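Major capsid protein (Paramecium bursaria Chlorella virus 1, PDB 5TIP) self-assembles into trimers that build the large pseudo T=169 icosahedral capsid of the virus. Local coordinates at residues L65-V70 with D206-D211; P163-Q168 with Q213-F218. All blocks are in the same frame, centred on the assembly; numbering follows the deposited sequence.

Contact 1. Residues L65-V70 with D206-D211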
loop_
_atom_site.group_PDB
_atom_site.type_symbol
_atom_site.label_atom_id
_atom_site.label_comp_id
_atom_site.label_asym_id
_atom_site.label_seq_id
_atom_site.Cartn_x
_atom_site.Cartn_y
_atom_site.Cartn_z
ATOM N N LEU A 65 5.356 -20.526 -22.625
ATOM C CA LEU A 65 4.273 -19.656 -22.195
ATOM C C LEU A 65 4.721 -18.209 -22.332
ATOM O O LEU A 65 5.914 -17.918 -22.436
ATOM C CB LEU A 65 3.861 -19.933 -20.742
ATOM C CG LEU A 65 3.943 -21.373 -20.230
ATOM C CD1 LEU A 65 3.730 -21.405 -18.732
ATOM C CD2 LEU A 65 2.929 -22.264 -20.925
ATOM N N ILE A 66 3.753 -17.296 -22.327
ATOM C CA ILE A 66 4.031 -15.865 -22.308
ATOM C C ILE A 66 3.221 -15.228 -21.189
ATOM O O ILE A 66 2.086 -15.635 -20.917
ATOM C CB ILE A 66 3.728 -15.181 -23.659
ATOM C CG1 ILE A 66 2.265 -15.362 -24.057
ATOM C CG2 ILE A 66 4.643 -15.718 -24.741
ATOM C CD1 ILE A 66 1.908 -14.661 -25.349
ATOM N N THR A 67 3.816 -14.234 -20.531
ATOM C CA THR A 67 3.168 -13.545 -19.424
ATOM C C THR A 67 3.137 -12.044 -19.678
ATOM O O THR A 67 2.224 -11.540 -20.341
ATOM C CB THR A 67 3.885 -13.850 -18.104
ATOM O OG1 THR A 67 5.269 -13.494 -18.215
ATOM C CG2 THR A 67 3.777 -15.329 -17.765
ATOM N N ASP A 68 4.124 -11.323 -19.156
ATOM C CA ASP A 68 4.133 -9.871 -19.266
ATOM C C ASP A 68 4.467 -9.433 -20.686
ATOM O O ASP A 68 5.286 -10.053 -21.369
ATOM C CB ASP A 68 5.145 -9.277 -18.288
ATOM C CG ASP A 68 4.878 -9.686 -16.855
ATOM O OD1 ASP A 68 3.701 -9.668 -16.439
ATOM O OD2 ASP A 68 5.845 -10.035 -16.146
ATOM N N ILE A 69 3.818 -8.360 -21.133
ATOM C CA ILE A 69 4.109 -7.722 -22.410
ATOM C C ILE A 69 4.216 -6.222 -22.175
ATOM O O ILE A 69 3.298 -5.613 -21.615
ATOM C CB ILE A 69 3.032 -8.025 -23.472
ATOM C CG1 ILE A 69 2.970 -9.526 -23.764
ATOM C CG2 ILE A 69 3.308 -7.244 -24.746
ATOM C CD1 ILE A 69 2.027 -9.890 -24.891
ATOM N N VAL A 70 5.329 -5.629 -22.601
ATOM C CA VAL A 70 5.595 -4.209 -22.404
ATOM C C VAL A 70 5.861 -3.565 -23.758
ATOM O O VAL A 70 6.596 -4.116 -24.586
ATOM C CB VAL A 70 6.782 -3.977 -21.446
ATOM C CG1 VAL A 70 7.032 -2.490 -21.252
ATOM C CG2 VAL A 70 6.527 -4.654 -20.110
ATOM N N ASP A 206 7.536 -11.403 -22.312
ATOM C CA ASP A 206 8.201 -12.260 -21.338
ATOM C C ASP A 206 7.786 -13.708 -21.571
ATOM O O ASP A 206 6.601 -14.043 -21.470
ATOM C CB ASP A 206 7.857 -11.827 -19.913
ATOM C CG ASP A 206 8.594 -10.571 -19.491
ATOM O OD1 ASP A 206 8.429 -9.528 -20.156
ATOM O OD2 ASP A 206 9.335 -10.627 -18.485
ATOM N N TYR A 207 8.758 -14.559 -21.880
ATOM C CA TYR A 207 8.510 -15.964 -22.162
ATOM C C TYR A 207 8.858 -16.823 -20.954
ATOM O O TYR A 207 9.773 -16.512 -20.187
ATOM C CB TYR A 207 9.321 -16.435 -23.371
ATOM C CG TYR A 207 8.870 -15.848 -24.689
ATOM C CD1 TYR A 207 9.291 -14.587 -25.089
ATOM C CD2 TYR A 207 8.027 -16.556 -25.535
ATOM C CE1 TYR A 207 8.883 -14.046 -26.293
ATOM C CE2 TYR A 207 7.613 -16.023 -26.743
ATOM C CZ TYR A 207 8.045 -14.768 -27.116
ATOM O OH TYR A 207 7.637 -14.230 -28.316
ATOM N N ILE A 208 8.113 -17.912 -20.792
ATOM C CA ILE A 208 8.362 -18.901 -19.750
ATOM C C ILE A 208 8.892 -20.163 -20.412
ATOM O O ILE A 208 8.256 -20.709 -21.322
ATOM C CB ILE A 208 7.093 -19.202 -18.933
ATOM C CG1 ILE A 208 6.484 -17.912 -18.379
ATOM C CG2 ILE A 208 7.408 -20.178 -17.810
ATOM C CD1 ILE A 208 7.355 -17.215 -17.361
ATOM N N PHE A 209 10.057 -20.621 -19.964
ATOM C CA PHE A 209 10.652 -21.864 -20.437
ATOM C C PHE A 209 10.419 -22.945 -19.390
ATOM O O PHE A 209 10.848 -22.802 -18.241
ATOM C CB PHE A 209 12.143 -21.680 -20.720
ATOM C CG PHE A 209 12.432 -20.664 -21.790
ATOM C CD1 PHE A 209 12.499 -19.315 -21.488
ATOM C CD2 PHE A 209 12.630 -21.060 -23.102
ATOM C CE1 PHE A 209 12.758 -18.381 -22.470
ATOM C CE2 PHE A 209 12.891 -20.128 -24.090
ATOM C CZ PHE A 209 12.955 -18.788 -23.773
ATOM N N LEU A 210 9.747 -24.019 -19.789
ATOM C CA LEU A 210 9.318 -25.069 -18.879
ATOM C C LEU A 210 10.221 -26.294 -18.970
ATOM O O LEU A 210 10.914 -26.519 -19.965
ATOM C CB LEU A 210 7.869 -25.470 -19.169
ATOM C CG LEU A 210 6.824 -24.368 -18.981
ATOM C CD1 LEU A 210 5.455 -24.835 -19.453
ATOM C CD2 LEU A 210 6.772 -23.922 -17.530
ATOM N N ASP A 211 10.202 -27.088 -17.901
ATOM C CA ASP A 211 10.944 -28.335 -17.834
ATOM C C ASP A 211 10.249 -29.412 -18.669
ATOM O O ASP A 211 9.123 -29.238 -19.140
ATOM C CB ASP A 211 11.100 -28.786 -16.382
ATOM C CG ASP A 211 12.401 -29.528 -16.137
ATOM O OD1 ASP A 211 12.873 -30.223 -17.061
ATOM O OD2 ASP A 211 12.955 -29.411 -15.022
HETATM O O HOH W 1 8.156 -11.061 -16.407
#
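Leu-65 and Ile-208 form a hydrogen-bonded antiparallel pair in the N-terminal jelly roll, one of the two that make up the double jelly-roll fold of this family. The tight part lies around them. Leu-65 CB rests 3.8 Å from Ile-208 CB, while the end of Leu-65 straddles Leu-210 CD1, which is 3.9 Å from Leu-65 CG; the two leucine side chains cross at nearly a right angle. Phe-26 of the second subunit packs on all three residues. On the other face, Ile-66 CG2 lies 3.6 Å from Tyr-207 CD2, and the Tyr-207 hydroxyl is held by Ser-60 and Gln-43. Further along, Thr-67 and Asp-68 together face Asp-206, a beta bulge defined by Thr-67 N to Asp-206 O (2.9 Å) and Asp-206 N to Asp-68 O (2.8 Å); the backbone twist at Thr-67 (psi -95°) accommodates the extra residue without interrupting the strand. The backbone stays firmly bonded here, but the side chains are less closely packed: Asp-68 is partly exposed, and Gln-340 of the third subunit touches both aspartates. Their carboxylates bring like charges close together, Asp-68 OD2 lying 4.2 Å from Asp-206 OD2.

Contact 2. Residues P163-Q168 with Q213-F218; sequences PLIALQ and QERTRF
Ile-165 and Phe-218 carry most of this contact, with Arg-215 adding a smaller share; together they pack a loop against helix 212-220, the segment leading from the first jelly roll into strand 223-237. The loop is compact because Ala-166 N bonds back to Pro-163 O, closing a beta turn that presents Pro-163, Ile-165 and Ala-166 to the helix. Ile-165 sends its two branches to different places. CG1 runs anti to the backbone nitrogen (chi1 -174°) and carries CD1 to the helix backbone, 3.4 Å from Arg-215 O. There CD1 also lies alongside the arginine chain, 3.5 Å from Arg-215 CG. The same methyl sits over one face of the Arg-215 guanidinium, displaced toward its rim and 3.9 Å from CZ of Arg-215. The other branch, CG2, meets Phe-218 CB at 3.8 Å, the two side chains crossing at about a right angle. Phe-218 in turn reaches the start of the loop, where its CD1 lies 3.8 Å from Pro-163 CB, and Phe-26 of the second subunit also packs on it. Packing is closest at Ala-166, whose CB is 3.2 Å from Phe-218 O, a carbonyl that accepts a bond from His-223 NE2. Asp-64 binds both partners, pairing with Arg-215 NE in a salt bridge and with the Ile-165 backbone. Aliphatic groups of the loop thus meet side-chain carbons, two helix carbonyls and a guanidinium face by van der Waals contact, while Asp-64 adds a polar tie that would steady the guanidinium beside the isoleucine methyl.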
loop_
_atom_site.group_PDB
_atom_site.type_symbol
_atom_site.label_atom_id
_atom_site.label_comp_id
_atom_site.label_asym_id
_atom_site.label_seq_id
_atom_site.Cartn_x
_atom_site.Cartn_y
_atom_site.Cartn_z
ATOM N N PRO A 163 -0.393 -20.401 -23.101
ATOM C CA PRO A 163 0.519 -21.455 -23.562
ATOM C C PRO A 163 0.713 -21.457 -25.071
ATOM O O PRO A 163 -0.105 -22.015 -25.810
ATOM C CB PRO A 163 -0.170 -22.738 -23.082
ATOM C CG PRO A 163 -1.621 -22.398 -23.090
ATOM C CD PRO A 163 -1.733 -20.923 -22.781
ATOM N N LEU A 164 1.794 -20.827 -25.540
ATOM C CA LEU A 164 2.114 -20.876 -26.963
ATOM C C LEU A 164 2.426 -22.295 -27.414
ATOM O O LEU A 164 2.155 -22.653 -28.565
ATOM C CB LEU A 164 3.295 -19.959 -27.279
ATOM C CG LEU A 164 3.084 -18.447 -27.198
ATOM C CD1 LEU A 164 4.319 -17.726 -27.706
ATOM C CD2 LEU A 164 1.864 -18.039 -27.997
ATOM N N ILE A 165 2.995 -23.115 -26.527
ATOM C CA ILE A 165 3.324 -24.487 -26.887
ATOM C C ILE A 165 2.067 -25.307 -27.145
ATOM O O ILE A 165 2.116 -26.306 -27.871
ATOM C CB ILE A 165 4.200 -25.129 -25.795
ATOM C CG1 ILE A 165 4.662 -26.519 -26.234
ATOM C CG2 ILE A 165 3.452 -25.187 -24.470
ATOM C CD1 ILE A 165 5.299 -27.320 -25.144
ATOM N N ALA A 166 0.932 -24.898 -26.587
ATOM C CA ALA A 166 -0.335 -25.576 -26.808
ATOM C C ALA A 166 -1.137 -24.965 -27.952
ATOM O O ALA A 166 -2.293 -25.345 -28.154
ATOM C CB ALA A 166 -1.167 -25.563 -25.524
ATOM N N LEU A 167 -0.552 -24.032 -28.699
ATOM C CA LEU A 167 -1.225 -23.326 -29.786
ATOM C C LEU A 167 -0.410 -23.413 -31.072
ATOM O O LEU A 167 -0.179 -22.412 -31.753
ATOM C CB LEU A 167 -1.460 -21.864 -29.412
ATOM C CG LEU A 167 -2.411 -21.537 -28.260
ATOM C CD1 LEU A 167 -2.330 -20.055 -27.934
ATOM C CD2 LEU A 167 -3.834 -21.926 -28.607
ATOM N N GLN A 168 0.041 -24.620 -31.432
ATOM C CA GLN A 168 0.938 -24.746 -32.579
ATOM C C GLN A 168 0.260 -24.427 -33.906
ATOM O O GLN A 168 0.958 -24.165 -34.891
ATOM C CB GLN A 168 1.545 -26.150 -32.648
ATOM C CG GLN A 168 0.561 -27.266 -32.951
ATOM C CD GLN A 168 1.262 -28.575 -33.269
ATOM O OE1 GLN A 168 2.418 -28.584 -33.693
ATOM N NE2 GLN A 168 0.569 -29.688 -33.058
ATOM N N GLN A 213 8.855 -32.434 -18.252
ATOM C CA GLN A 213 7.578 -33.059 -17.913
ATOM C C GLN A 213 6.415 -32.095 -18.109
ATOM O O GLN A 213 5.433 -32.419 -18.785
ATOM C CB GLN A 213 7.602 -33.587 -16.479
ATOM C CG GLN A 213 8.404 -34.864 -16.294
ATOM C CD GLN A 213 8.170 -35.487 -14.933
ATOM O OE1 GLN A 213 7.571 -34.869 -14.054
ATOM N NE2 GLN A 213 8.629 -36.721 -14.755
ATOM N N GLU A 214 6.512 -30.898 -17.526
ATOM C CA GLU A 214 5.433 -29.929 -17.663
ATOM C C GLU A 214 5.299 -29.459 -19.105
ATOM O O GLU A 214 4.216 -29.032 -19.518
ATOM C CB GLU A 214 5.679 -28.746 -16.728
ATOM C CG GLU A 214 4.450 -27.916 -16.423
ATOM C CD GLU A 214 4.759 -26.745 -15.513
ATOM O OE1 GLU A 214 5.946 -26.359 -15.420
ATOM O OE2 GLU A 214 3.819 -26.214 -14.888
ATOM N N ARG A 215 6.384 -29.534 -19.883
ATOM C CA ARG A 215 6.306 -29.205 -21.302
ATOM C C ARG A 215 5.447 -30.217 -22.052
ATOM O O ARG A 215 4.693 -29.850 -22.961
ATOM C CB ARG A 215 7.711 -29.147 -21.901
ATOM C CG ARG A 215 7.883 -28.105 -22.980
ATOM C CD ARG A 215 9.292 -28.095 -23.535
ATOM N NE ARG A 215 9.418 -27.167 -24.656
ATOM C CZ ARG A 215 9.156 -27.487 -25.919
ATOM N NH1 ARG A 215 8.755 -28.714 -26.225
ATOM N NH2 ARG A 215 9.297 -26.584 -26.880
ATOM N N THR A 216 5.548 -31.497 -21.681
ATOM C CA THR A 216 4.737 -32.529 -22.317
ATOM C C THR A 216 3.271 -32.390 -21.934
ATOM O O THR A 216 2.385 -32.635 -22.760
ATOM C CB THR A 216 5.266 -33.917 -21.937
ATOM O OG1 THR A 216 6.589 -34.087 -22.463
ATOM C CG2 THR A 216 4.369 -35.018 -22.486
ATOM N N ARG A 217 2.999 -31.960 -20.703
ATOM C CA ARG A 217 1.619 -31.837 -20.255
ATOM C C ARG A 217 0.900 -30.693 -20.952
ATOM O O ARG A 217 -0.269 -30.827 -21.333
ATOM C CB ARG A 217 1.597 -31.605 -18.751
ATOM C CG ARG A 217 2.045 -32.759 -17.896
ATOM C CD ARG A 217 1.953 -32.334 -16.443
ATOM N NE ARG A 217 0.584 -31.967 -16.091
ATOM C CZ ARG A 217 0.162 -30.711 -15.970
ATOM N NH1 ARG A 217 1.005 -29.706 -16.167
ATOM N NH2 ARG A 217 -1.098 -30.463 -15.640
ATOM N N PHE A 218 1.578 -29.558 -21.123
ATOM C CA PHE A 218 0.953 -28.417 -21.784
ATOM C C PHE A 218 0.685 -28.687 -23.258
ATOM O O PHE A 218 -0.292 -28.172 -23.812
ATOM C CB PHE A 218 1.825 -27.175 -21.616
ATOM C CG PHE A 218 1.502 -26.380 -20.388
ATOM C CD1 PHE A 218 0.546 -25.378 -20.426
ATOM C CD2 PHE A 218 2.150 -26.636 -19.193
ATOM C CE1 PHE A 218 0.244 -24.646 -19.292
ATOM C CE2 PHE A 218 1.855 -25.908 -18.057
ATOM C CZ PHE A 218 0.901 -24.911 -18.107
#

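After strands 36-42 and 54-58 the chain lays down strand 65-76, then reaches the loop 163-168, returns along strand 200-210 and enters helix 212-220. Contact 1 closes a loop of 135 intervening residues, and contact 2 one of 44; because 163-168 falls within the first loop and 213-218 beyond it, the two closures cross. They also meet in space, their centres about 12 Å apart: Leu-65 CD2 is 3.7 Å from Pro-163 CA, and Leu-210 CD1 is 3.8 Å from Phe-218 CD2. Together they tie a sheet of the first jelly roll, and the loop after strand 162-163, to the helix that leads into the second jelly roll, beside Phe-26 of the second subunit.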